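Local atomic coordinates of CurM Sulfotransferase (Moorea producta, PDB entry 4GBM), a protein that probably transfers a sulfonate group from PAPS to an intermediate of the curacin biosynthetic pathway, holding the spent cofactor PAP in a P-loop-like phosphate site. Residues Leu38-Ser43 with Gln195-Ser200; Leu64-Phe69 with Gln119-Leu124; Leu162-Tyr167 with Ile219-Leu224. The protein carries 2 engineered substitutions. One frame throughout, in Å; residues are numbered along the deposited sequence.

Contact 1. Residues Leu38-Ser43 with Gln195-Ser200; sequences LSSPRS and QVWAKS. With A3P (adenosine-3'-5'-diphosphate), chain G.
A first torsion of 170° sets CG1 of Val196 anti to its backbone N, and the methyl meets the ring of Pro41, 3.7 Å from CD, with the two side chains crossing at about a right angle. Trp197 carries CG opposite its N (chi1 -176°), which leaves CD1 of the indole against Ser40. Ser40 OG comes obliquely to the indole, 3.6 Å from Trp197 CD1, and donates to Pro41 O in the carbonyl plane, on a lone pair; a second conformer of this serine makes both doubtful. Small residues let the chains come close: CB of Ser200 sits 3.9 Å from Ser40 CA.

The packed loop follows strand 35-39 and leads into helix 45-53, a strand-loop-helix that forms the P-loop-like phosphosulfate-binding element of sulfotransferases, here backed by helix 189-208. Proline suits the bend because its rigid ring offers an apolar flank to the helix while the chain turns toward the nucleotide. There Arg42 folds its side chain at chi2 and chi3, bringing NH1 to 2.9 Å from A3P O1P of the 3'-phosphate along a nearly straight bond (168°). Over one guanidinium face lies C5' of A3P. Ser43 N makes a weak bond to O4P of the 5'-phosphate, while Ser43 OG donates to Ser40 O from above the carbonyl plane. A water donates to Ser43 OG and accepts a weak bond from Trp197 NE1, whose stronger partner is Arg164 O.

Contact 2. Residues Leu64-Phe69 with Gln119-Leu124; sequences LHLLPF and QVYGML. With ZN (zinc ion), chain F.
Apolar packing dominates the meeting of Leu66 with Tyr121. Leu66 holds CG anti to its carbonyl carbon (chi1 -67°), which sends CD1 over the middle of the phenol ring, 4.0 Å from the ring centroid and 8° off the normal, a well-centred CH-pi contact. Its CB touches CE1 of the ring, and the Leu66 and Val120 side chains cross at about a right angle, CD2 lying 4.1 Å from CG1. Leu124 reaches tip to tip to two loop leucines, its CD1 lying 3.9 Å from both Leu64 CD1 and Leu66 CD1. Leucine suits position 66, since CD1 can lie on the Tyr121 ring and against Leu124 while CD2 meets Val120. Leu67 CB passes 3.6 Å from Tyr121 OH.

Between the two segments the polar link is a water, which accepts from Leu66 N at 2.9 Å and donates to Tyr121 OH at 2.8 Å. The hydroxyl is also hydrogen-bonded to Asp135, so the phenol is gripped at its polar end while its face takes the methyl. A type I beta turn, closed by Phe69 N to Leu66 O, shapes the loop.

Metal binding lies on the other side: the CB of His65 points away from the helix, and its ND1 holds a zinc ion at 2.1 Å, with a water and two atoms from outside the segments as further ligands. The arrangement joins the loop after edge strand 58-59 to helix 117-128 in the alpha/beta sulfotransferase fold.

Contact 3. Residues Leu162-Tyr167 with Ile219-Leu224; sequences LVRHPY and IRYEDL. With A3P (adenosine-3'-5'-diphosphate), chain G.
Arg164 and Tyr221 run side by side and together grip one nucleotide. The arginine is extended, with CG anti to its backbone N (chi1 -173°), so that CD rides over the ring face and CZ stands 4.0 Å from the ring centroid in an off-centre cation-pi contact, the planes 36° apart. At their far ends, Arg164 NH1 donates to A3P O2' at 3.0 Å and Tyr221 OH to the adenine N3 at 2.7 Å, with N3 at the edge of the phenol ring, near its plane. The ring packs on the guanidinium while its hydroxyl holds the adenine.

The backbones behind these side chains form a parallel pairing of strands 158-163 and 216-220 in the central sheet of the sulfotransferase fold, the pocket lying beyond their C-terminal ends. Val163 directs both backbone bonds to 219-224: N donates to Ile219 O, and O accepts from Tyr221 N at 2.7 Å. Leu162 packs CD1 on Ile219 CG2, 3.9 Å away.

Glu222 takes His165 N on the syn side of OE2 at 2.9 Å; a water ties the same oxygen to Arg164 NE, while OE1 is bonded to Tyr308. His165 N-caps helix 166-175, ND1 accepting from Tyr167 N while NE2 is hydrogen-bonded to Glu309 O.

In the fold
All three contacts are buried, but they do different work. Contacts 1 and 3 share the central sheet and the nucleotide: strands 35-39 and 158-163 are neighbours, joined by Leu38 O to Leu162 N at 2.9 Å, and Ser43 O of contact 1 packs 3.3 Å from Tyr221 CD1 of contact 3. Contact 1 sets a phosphate-binding loop against a helix by van der Waals packing of small residues, proline and indole, whereas contact 3 is held by backbone bonds, a cation-pi pair and a carboxylate that takes a backbone amide. Contact 2 stands apart, on the opposite side of the chain's centre from contact 3, their centres about 28 Å apart. It is mainly hydrocarbon and aromatic packing, with zinc on His65 but without nucleotide.

Contact 1. Residues Leu38-Ser43 with Gln195-Ser200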
loop_
_atom_site.group_PDB
_atom_site.type_symbol
_atom_site.label_atom_id
_atom_site.label_comp_id
_atom_site.label_asym_id
_atom_site.label_seq_id
_atom_site.Cartn_x
_atom_site.Cartn_y
_atom_site.Cartn_z
ATOM N N LEU A 38 -2.452 0.929 4.949
ATOM C CA LEU A 38 -1.220 1.439 5.557
ATOM C C LEU A 38 -0.338 0.301 6.029
ATOM O O LEU A 38 -0.803 -0.620 6.711
ATOM C CB LEU A 38 -1.540 2.335 6.753
ATOM C CG LEU A 38 -2.480 3.518 6.518
ATOM C CD1 LEU A 38 -2.638 4.291 7.807
ATOM C CD2 LEU A 38 -1.992 4.424 5.386
ATOM N N SER A 39 0.944 0.373 5.694
ATOM C CA SER A 39 1.870 -0.673 6.118
ATOM C C SER A 39 3.306 -0.253 5.964
ATOM O O SER A 39 3.613 0.720 5.277
ATOM C CB SER A 39 1.666 -1.945 5.275
ATOM O OG SER A 39 2.110 -1.729 3.946
ATOM N N SER A 40 4.181 -1.002 6.618
ATOM C CA SER A 40 5.613 -0.959 6.342
ATOM C C SER A 40 5.852 -1.578 4.964
ATOM O O SER A 40 5.053 -2.402 4.510
ATOM C CB SER A 40 6.360 -1.758 7.418
ATOM O OG SER A 40 7.690 -2.075 7.035
ATOM N N PRO A 41 6.957 -1.203 4.289
ATOM C CA PRO A 41 7.368 -1.946 3.096
ATOM C C PRO A 41 7.452 -3.458 3.355
ATOM O O PRO A 41 7.683 -3.881 4.493
ATOM C CB PRO A 41 8.781 -1.399 2.844
ATOM C CG PRO A 41 8.664 0.022 3.257
ATOM C CD PRO A 41 7.836 -0.037 4.521
ATOM N N ARG A 42 7.266 -4.248 2.301
ATOM C CA ARG A 42 7.479 -5.715 2.302
ATOM C C ARG A 42 6.494 -6.496 3.178
ATOM O O ARG A 42 6.809 -7.591 3.656
ATOM C CB ARG A 42 8.946 -6.091 2.674
ATOM C CG ARG A 42 10.031 -5.190 2.079
ATOM C CD ARG A 42 9.865 -5.028 0.574
ATOM N NE ARG A 42 9.935 -6.298 -0.154
ATOM C CZ ARG A 42 9.785 -6.389 -1.472
ATOM N NH1 ARG A 42 9.884 -7.567 -2.079
ATOM N NH2 ARG A 42 9.537 -5.292 -2.184
ATOM N N SER A 43 5.297 -5.944 3.376
ATOM C CA SER A 43 4.316 -6.545 4.289
ATOM C C SER A 43 3.183 -7.274 3.582
ATOM O O SER A 43 2.196 -7.648 4.222
ATOM C CB SER A 43 3.744 -5.477 5.231
ATOM O OG SER A 43 4.776 -4.918 6.033
ATOM N N GLN A 195 14.852 0.204 11.093
ATOM C CA GLN A 195 14.341 1.557 11.319
ATOM C C GLN A 195 13.118 1.835 10.440
ATOM O O GLN A 195 12.164 2.471 10.887
ATOM C CB GLN A 195 15.439 2.597 11.081
ATOM C CG GLN A 195 14.992 4.040 11.260
ATOM C CD GLN A 195 16.130 5.025 11.086
ATOM O OE1 GLN A 195 17.048 5.086 11.908
ATOM N NE2 GLN A 195 16.073 5.810 10.016
ATOM N N VAL A 196 13.133 1.356 9.195
ATOM C CA VAL A 196 11.976 1.537 8.313
ATOM C C VAL A 196 10.737 0.825 8.881
ATOM O O VAL A 196 9.655 1.413 8.952
ATOM C CB VAL A 196 12.275 1.093 6.859
ATOM C CG1 VAL A 196 11.004 1.069 6.034
ATOM C CG2 VAL A 196 13.280 2.040 6.225
ATOM N N TRP A 197 10.907 -0.416 9.329
ATOM C CA TRP A 197 9.799 -1.162 9.928
ATOM C C TRP A 197 9.307 -0.488 11.214
ATOM O O TRP A 197 8.102 -0.326 11.413
ATOM C CB TRP A 197 10.203 -2.619 10.195
ATOM C CG TRP A 197 9.066 -3.457 10.718
ATOM C CD1 TRP A 197 8.161 -4.164 9.973
ATOM C CD2 TRP A 197 8.710 -3.675 12.094
ATOM N NE1 TRP A 197 7.262 -4.800 10.796
ATOM C CE2 TRP A 197 7.574 -4.518 12.102
ATOM C CE3 TRP A 197 9.240 -3.237 13.320
ATOM C CZ2 TRP A 197 6.956 -4.934 13.287
ATOM C CZ3 TRP A 197 8.628 -3.650 14.497
ATOM C CH2 TRP A 197 7.497 -4.494 14.472
ATOM N N ALA A 198 10.245 -0.076 12.070
ATOM C CA ALA A 198 9.904 0.532 13.360
ATOM C C ALA A 198 9.215 1.885 13.191
ATOM O O ALA A 198 8.179 2.135 13.819
ATOM C CB ALA A 198 11.156 0.673 14.236
ATOM N N LYS A 199 9.780 2.742 12.336
ATOM C CA LYS A 199 9.228 4.084 12.126
ATOM C C LYS A 199 7.855 4.034 11.455
ATOM O O LYS A 199 6.926 4.729 11.892
ATOM C CB LYS A 199 10.200 4.971 11.335
ATOM C CG LYS A 199 9.644 6.338 10.967
ATOM C CD LYS A 199 10.722 7.283 10.463
ATOM C CE LYS A 199 10.115 8.518 9.801
ATOM N NZ LYS A 199 9.108 9.240 10.649
ATOM N N SER A 200 7.722 3.219 10.409
ATOM C CA SER A 200 6.450 3.071 9.700
ATOM C C SER A 200 5.362 2.609 10.658
ATOM O O SER A 200 4.279 3.187 10.713
ATOM C CB SER A 200 6.581 2.076 8.546
ATOM O OG SER A 200 7.532 2.518 7.598
HETATM P P1 A3P G . 9.494 -10.908 -0.813
HETATM O O1P A3P G . 10.722 -10.033 -0.780
HETATM O O2P A3P G . 9.107 -11.348 -2.202
HETATM O O3P A3P G . 9.526 -12.006 0.213
HETATM P P2 A3P G . 4.836 -5.410 -0.484
HETATM O O4P A3P G . 4.224 -4.737 0.703
HETATM O O5P A3P G . 6.151 -4.847 -0.943
HETATM O O6P A3P G . 3.854 -5.632 -1.603
HETATM O "O5'" A3P G . 5.236 -6.884 0.050
HETATM C "C5'" A3P G . 6.055 -7.725 -0.768
HETATM C "C4'" A3P G . 6.039 -9.091 -0.129
HETATM O "O4'" A3P G . 4.741 -9.671 -0.314
HETATM C "C3'" A3P G . 6.978 -10.067 -0.811
HETATM O "O3'" A3P G . 8.318 -9.896 -0.324
HETATM C "C2'" A3P G . 6.341 -11.400 -0.436
HETATM O "O2'" A3P G . 6.845 -11.875 0.816
HETATM C "C1'" A3P G . 4.857 -11.087 -0.274
HETATM N N9 A3P G . 4.082 -11.667 -1.401
HETATM C C8 A3P G . 4.051 -11.253 -2.684
HETATM N N7 A3P G . 3.251 -12.050 -3.441
HETATM C C5 A3P G . 2.762 -13.000 -2.617
HETATM C C6 A3P G . 1.852 -14.164 -2.740
HETATM N N6 A3P G . 1.290 -14.462 -3.937
HETATM N N1 A3P G . 1.610 -14.895 -1.619
HETATM C C2 A3P G . 2.156 -14.592 -0.419
HETATM N N3 A3P G . 2.985 -13.543 -0.239
HETATM C C4 A3P G . 3.302 -12.740 -1.280
HETATM O O HOH W 1 4.876 -4.624 8.874
#

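Contact 2. Residues Leu64-Phe69 with Gln119-Leu124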
loop_
_atom_site.group_PDB
_atom_site.type_symbol
_atom_site.label_atom_id
_atom_site.label_comp_id
_atom_site.label_asym_id
_atom_site.label_seq_id
_atom_site.Cartn_x
_atom_site.Cartn_y
_atom_site.Cartn_z
ATOM N N LEU A 64 -0.803 5.462 -6.781
ATOM C CA LEU A 64 -1.184 6.667 -7.524
ATOM C C LEU A 64 -0.209 7.819 -7.309
ATOM O O LEU A 64 -0.138 8.731 -8.140
ATOM C CB LEU A 64 -2.597 7.106 -7.127
ATOM C CG LEU A 64 -3.726 6.116 -7.423
ATOM C CD1 LEU A 64 -5.014 6.567 -6.751
ATOM C CD2 LEU A 64 -3.918 5.922 -8.920
ATOM N N HIS A 65 0.527 7.793 -6.195
ATOM C CA HIS A 65 1.483 8.862 -5.854
ATOM C C HIS A 65 0.855 10.270 -5.870
ATOM O O HIS A 65 1.475 11.235 -6.327
ATOM C CB HIS A 65 2.730 8.809 -6.762
ATOM C CG HIS A 65 3.324 7.437 -6.902
ATOM N ND1 HIS A 65 4.057 6.840 -5.903
ATOM C CD2 HIS A 65 3.290 6.550 -7.924
ATOM C CE1 HIS A 65 4.461 5.648 -6.304
ATOM N NE2 HIS A 65 3.998 5.443 -7.523
ATOM N N LEU A 66 -0.361 10.373 -5.342
ATOM C CA LEU A 66 -1.066 11.654 -5.254
ATOM C C LEU A 66 -0.961 12.259 -3.854
ATOM O O LEU A 66 -0.590 13.427 -3.704
ATOM C CB LEU A 66 -2.537 11.479 -5.638
ATOM C CG LEU A 66 -2.862 11.127 -7.096
ATOM C CD1 LEU A 66 -4.332 10.787 -7.222
ATOM C CD2 LEU A 66 -2.495 12.268 -8.039
ATOM N N LEU A 67 -1.258 11.443 -2.839
ATOM C CA LEU A 67 -1.370 11.914 -1.454
ATOM C C LEU A 67 -0.205 12.776 -0.925
ATOM O O LEU A 67 -0.452 13.715 -0.168
ATOM C CB LEU A 67 -1.659 10.747 -0.497
ATOM C CG LEU A 67 -2.187 11.105 0.897
ATOM C CD1 LEU A 67 -3.542 11.824 0.822
ATOM C CD2 LEU A 67 -2.283 9.846 1.738
ATOM N N PRO A 68 1.056 12.480 -1.318
ATOM C CA PRO A 68 2.153 13.309 -0.797
ATOM C C PRO A 68 2.233 14.747 -1.343
ATOM O O PRO A 68 3.011 15.548 -0.819
ATOM C CB PRO A 68 3.412 12.533 -1.217
ATOM C CG PRO A 68 2.942 11.142 -1.479
ATOM C CD PRO A 68 1.575 11.318 -2.062
ATOM N N PHE A 69 1.442 15.077 -2.366
ATOM C CA PHE A 69 1.588 16.358 -3.079
ATOM C C PHE A 69 0.354 17.250 -2.989
ATOM O O PHE A 69 -0.763 16.757 -2.824
ATOM C CB PHE A 69 1.931 16.104 -4.546
ATOM C CG PHE A 69 3.111 15.198 -4.735
ATOM C CD1 PHE A 69 4.405 15.670 -4.512
ATOM C CD2 PHE A 69 2.936 13.874 -5.111
ATOM C CE1 PHE A 69 5.500 14.834 -4.671
ATOM C CE2 PHE A 69 4.030 13.031 -5.278
ATOM C CZ PHE A 69 5.313 13.514 -5.055
ATOM N N GLN A 119 -8.585 17.786 -6.320
ATOM C CA GLN A 119 -9.377 17.789 -7.559
ATOM C C GLN A 119 -9.180 16.514 -8.369
ATOM O O GLN A 119 -10.130 15.998 -8.960
ATOM C CB GLN A 119 -9.054 19.010 -8.418
ATOM C CG GLN A 119 -9.693 20.292 -7.930
ATOM C CD GLN A 119 -9.194 21.495 -8.702
ATOM O OE1 GLN A 119 -7.998 21.772 -8.734
ATOM N NE2 GLN A 119 -10.113 22.210 -9.343
ATOM N N VAL A 120 -7.951 16.000 -8.394
ATOM C CA VAL A 120 -7.674 14.780 -9.153
ATOM C C VAL A 120 -8.332 13.578 -8.478
ATOM O O VAL A 120 -8.943 12.742 -9.146
ATOM C CB VAL A 120 -6.155 14.575 -9.382
ATOM C CG1 VAL A 120 -5.875 13.238 -10.065
ATOM C CG2 VAL A 120 -5.621 15.716 -10.230
ATOM N N TYR A 121 -8.234 13.506 -7.154
ATOM C CA TYR A 121 -8.956 12.473 -6.419
ATOM C C TYR A 121 -10.466 12.541 -6.692
ATOM O O TYR A 121 -11.108 11.505 -6.865
ATOM C CB TYR A 121 -8.694 12.582 -4.924
ATOM C CG TYR A 121 -7.528 11.786 -4.368
ATOM C CD1 TYR A 121 -6.504 12.433 -3.684
ATOM C CD2 TYR A 121 -7.481 10.381 -4.462
ATOM C CE1 TYR A 121 -5.448 11.727 -3.132
ATOM C CE2 TYR A 121 -6.418 9.662 -3.899
ATOM C CZ TYR A 121 -5.415 10.345 -3.232
ATOM O OH TYR A 121 -4.356 9.665 -2.661
ATOM N N GLY A 122 -11.023 13.749 -6.723
ATOM C CA GLY A 122 -12.449 13.931 -6.995
ATOM C C GLY A 122 -12.834 13.411 -8.371
ATOM O O GLY A 122 -13.885 12.774 -8.541
ATOM N N MET A 123 -11.971 13.681 -9.348
ATOM C CA MET A 123 -12.105 13.173 -10.716
ATOM C C MET A 123 -12.032 11.647 -10.771
ATOM O O MET A 123 -12.807 11.007 -11.480
ATOM C CB MET A 123 -11.011 13.785 -11.593
ATOM C CG MET A 123 -11.031 13.385 -13.059
ATOM S SD MET A 123 -9.640 14.125 -13.936
ATOM C CE MET A 123 -9.787 15.829 -13.414
ATOM N N LEU A 124 -11.101 11.062 -10.027
ATOM C CA LEU A 124 -11.019 9.603 -9.958
ATOM C C LEU A 124 -12.288 9.020 -9.350
ATOM O O LEU A 124 -12.847 8.058 -9.885
ATOM C CB LEU A 124 -9.796 9.141 -9.165
ATOM C CG LEU A 124 -8.417 9.403 -9.777
ATOM C CD1 LEU A 124 -7.318 8.895 -8.855
ATOM C CD2 LEU A 124 -8.300 8.753 -11.152
HETATM ZN ZN ZN F . 4.756 7.631 -4.054
HETATM O O HOH W 2 -1.877 8.662 -3.613
HETATM O O HOH W 3 6.383 6.354 -3.495
#

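Contact 3. Residues Leu162-Tyr167 with Ile219-Leu224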
loop_
_atom_site.group_PDB
_atom_site.type_symbol
_atom_site.label_atom_id
_atom_site.label_comp_id
_atom_site.label_asym_id
_atom_site.label_seq_id
_atom_site.Cartn_x
_atom_site.Cartn_y
_atom_site.Cartn_z
ATOM N N LEU A 162 -2.044 -3.056 7.795
ATOM C CA LEU A 162 -1.422 -4.339 7.470
ATOM C C LEU A 162 -0.052 -4.420 8.137
ATOM O O LEU A 162 0.788 -3.540 7.942
ATOM C CB LEU A 162 -1.303 -4.483 5.949
ATOM C CG LEU A 162 -0.583 -5.717 5.403
ATOM C CD1 LEU A 162 -1.297 -7.026 5.770
ATOM C CD2 LEU A 162 -0.439 -5.584 3.896
ATOM N N VAL A 163 0.144 -5.467 8.936
ATOM C CA VAL A 163 1.392 -5.679 9.673
ATOM C C VAL A 163 2.025 -7.023 9.316
ATOM O O VAL A 163 1.322 -7.981 8.995
ATOM C CB VAL A 163 1.202 -5.579 11.220
ATOM C CG1 VAL A 163 0.743 -4.196 11.630
ATOM C CG2 VAL A 163 0.231 -6.628 11.745
ATOM N N ARG A 164 3.356 -7.071 9.351
ATOM C CA ARG A 164 4.097 -8.315 9.152
ATOM C C ARG A 164 5.225 -8.386 10.177
ATOM O O ARG A 164 5.721 -7.358 10.625
ATOM C CB ARG A 164 4.636 -8.401 7.718
ATOM C CG ARG A 164 5.271 -9.752 7.398
ATOM C CD ARG A 164 5.689 -9.834 5.958
ATOM N NE ARG A 164 6.161 -11.180 5.644
ATOM C CZ ARG A 164 6.707 -11.518 4.482
ATOM N NH1 ARG A 164 6.894 -10.594 3.548
ATOM N NH2 ARG A 164 7.082 -12.773 4.261
ATOM N N HIS A 165 5.616 -9.605 10.550
ATOM C CA HIS A 165 6.669 -9.808 11.529
ATOM C C HIS A 165 7.926 -9.035 11.122
ATOM O O HIS A 165 8.322 -9.067 9.953
ATOM C CB HIS A 165 6.996 -11.297 11.633
ATOM C CG HIS A 165 7.798 -11.656 12.845
ATOM N ND1 HIS A 165 9.145 -11.374 12.965
ATOM C CD2 HIS A 165 7.441 -12.289 13.987
ATOM C CE1 HIS A 165 9.577 -11.804 14.138
ATOM N NE2 HIS A 165 8.564 -12.366 14.775
ATOM N N PRO A 166 8.566 -8.353 12.082
ATOM C CA PRO A 166 9.744 -7.559 11.724
ATOM C C PRO A 166 10.894 -8.373 11.099
ATOM O O PRO A 166 11.597 -7.857 10.230
ATOM C CB PRO A 166 10.176 -6.937 13.068
ATOM C CG PRO A 166 9.569 -7.837 14.112
ATOM C CD PRO A 166 8.256 -8.258 13.523
ATOM N N TYR A 167 11.089 -9.622 11.523
ATOM C CA TYR A 167 12.179 -10.435 10.953
ATOM C C TYR A 167 11.960 -10.628 9.454
ATOM O O TYR A 167 12.900 -10.531 8.657
ATOM C CB TYR A 167 12.260 -11.811 11.611
ATOM C CG TYR A 167 12.796 -11.885 13.023
ATOM C CD1 TYR A 167 13.048 -10.737 13.790
ATOM C CD2 TYR A 167 13.016 -13.131 13.610
ATOM C CE1 TYR A 167 13.523 -10.842 15.100
ATOM C CE2 TYR A 167 13.484 -13.244 14.914
ATOM C CZ TYR A 167 13.737 -12.098 15.649
ATOM O OH TYR A 167 14.202 -12.218 16.934
ATOM N N ILE A 219 -4.896 -6.105 9.856
ATOM C CA ILE A 219 -4.676 -7.397 9.214
ATOM C C ILE A 219 -3.220 -7.801 9.410
ATOM O O ILE A 219 -2.318 -7.018 9.146
ATOM C CB ILE A 219 -4.993 -7.349 7.709
ATOM C CG1 ILE A 219 -6.497 -7.119 7.503
ATOM C CG2 ILE A 219 -4.562 -8.666 7.012
ATOM C CD1 ILE A 219 -6.899 -6.957 6.062
ATOM N N ARG A 220 -3.007 -9.022 9.887
ATOM C CA ARG A 220 -1.660 -9.570 9.990
ATOM C C ARG A 220 -1.374 -10.339 8.717
ATOM O O ARG A 220 -2.161 -11.205 8.319
ATOM C CB ARG A 220 -1.547 -10.478 11.211
ATOM C CG ARG A 220 -2.092 -9.797 12.466
ATOM C CD ARG A 220 -2.139 -10.731 13.660
ATOM N NE ARG A 220 -0.823 -10.937 14.254
ATOM C CZ ARG A 220 -0.191 -10.044 15.013
ATOM N NH1 ARG A 220 0.998 -10.346 15.510
ATOM N NH2 ARG A 220 -0.733 -8.850 15.275
ATOM N N TYR A 221 -0.250 -10.014 8.082
ATOM C CA TYR A 221 0.175 -10.709 6.866
ATOM C C TYR A 221 0.127 -12.224 7.041
ATOM O O TYR A 221 -0.288 -12.963 6.131
ATOM C CB TYR A 221 1.596 -10.282 6.472
ATOM C CG TYR A 221 2.174 -11.146 5.381
ATOM C CD1 TYR A 221 1.852 -10.916 4.044
ATOM C CD2 TYR A 221 3.012 -12.216 5.684
ATOM C CE1 TYR A 221 2.364 -11.722 3.031
ATOM C CE2 TYR A 221 3.536 -13.034 4.681
ATOM C CZ TYR A 221 3.209 -12.780 3.362
ATOM O OH TYR A 221 3.732 -13.591 2.386
ATOM N N GLU A 222 0.572 -12.689 8.204
ATOM C CA GLU A 222 0.665 -14.123 8.447
ATOM C C GLU A 222 -0.718 -14.776 8.397
ATOM O O GLU A 222 -0.861 -15.861 7.834
ATOM C CB GLU A 222 1.385 -14.410 9.771
ATOM C CG GLU A 222 2.868 -13.964 9.800
ATOM C CD GLU A 222 3.075 -12.460 9.980
ATOM O OE1 GLU A 222 2.136 -11.731 10.375
ATOM O OE2 GLU A 222 4.208 -12.016 9.722
ATOM N N ASP A 223 -1.725 -14.095 8.958
ATOM C CA ASP A 223 -3.120 -14.539 8.879
ATOM C C ASP A 223 -3.637 -14.433 7.444
ATOM O O ASP A 223 -4.341 -15.323 6.960
ATOM C CB ASP A 223 -4.021 -13.693 9.786
ATOM C CG ASP A 223 -3.746 -13.886 11.261
ATOM O OD1 ASP A 223 -3.154 -14.919 11.663
ATOM O OD2 ASP A 223 -4.168 -12.988 12.032
ATOM N N LEU A 224 -3.288 -13.344 6.758
ATOM C CA LEU A 224 -3.746 -13.136 5.383
ATOM C C LEU A 224 -3.388 -14.302 4.467
ATOM O O LEU A 224 -4.220 -14.749 3.672
ATOM C CB LEU A 224 -3.175 -11.832 4.807
ATOM C CG LEU A 224 -3.548 -11.498 3.353
ATOM C CD1 LEU A 224 -5.054 -11.285 3.217
ATOM C CD2 LEU A 224 -2.777 -10.273 2.883
HETATM P P1 A3P G . 9.494 -10.908 -0.813
HETATM O O1P A3P G . 10.722 -10.033 -0.780
HETATM O O2P A3P G . 9.107 -11.348 -2.202
HETATM O O3P A3P G . 9.526 -12.006 0.213
HETATM P P2 A3P G . 4.836 -5.410 -0.484
HETATM O O4P A3P G . 4.224 -4.737 0.703
HETATM O O5P A3P G . 6.151 -4.847 -0.943
HETATM O O6P A3P G . 3.854 -5.632 -1.603
HETATM O "O5'" A3P G . 5.236 -6.884 0.050
HETATM C "C5'" A3P G . 6.055 -7.725 -0.768
HETATM C "C4'" A3P G . 6.039 -9.091 -0.129
HETATM O "O4'" A3P G . 4.741 -9.671 -0.314
HETATM C "C3'" A3P G . 6.978 -10.067 -0.811
HETATM O "O3'" A3P G . 8.318 -9.896 -0.324
HETATM C "C2'" A3P G . 6.341 -11.400 -0.436
HETATM O "O2'" A3P G . 6.845 -11.875 0.816
HETATM C "C1'" A3P G . 4.857 -11.087 -0.274
HETATM N N9 A3P G . 4.082 -11.667 -1.401
HETATM C C8 A3P G . 4.051 -11.253 -2.684
HETATM N N7 A3P G . 3.251 -12.050 -3.441
HETATM C C5 A3P G . 2.762 -13.000 -2.617
HETATM C C6 A3P G . 1.852 -14.164 -2.740
HETATM N N6 A3P G . 1.290 -14.462 -3.937
HETATM N N1 A3P G . 1.610 -14.895 -1.619
HETATM C C2 A3P G . 2.156 -14.592 -0.419
HETATM N N3 A3P G . 2.985 -13.543 -0.239
HETATM C C4 A3P G . 3.302 -12.740 -1.280
HETATM O O HOH W 4 5.970 -13.147 7.922
#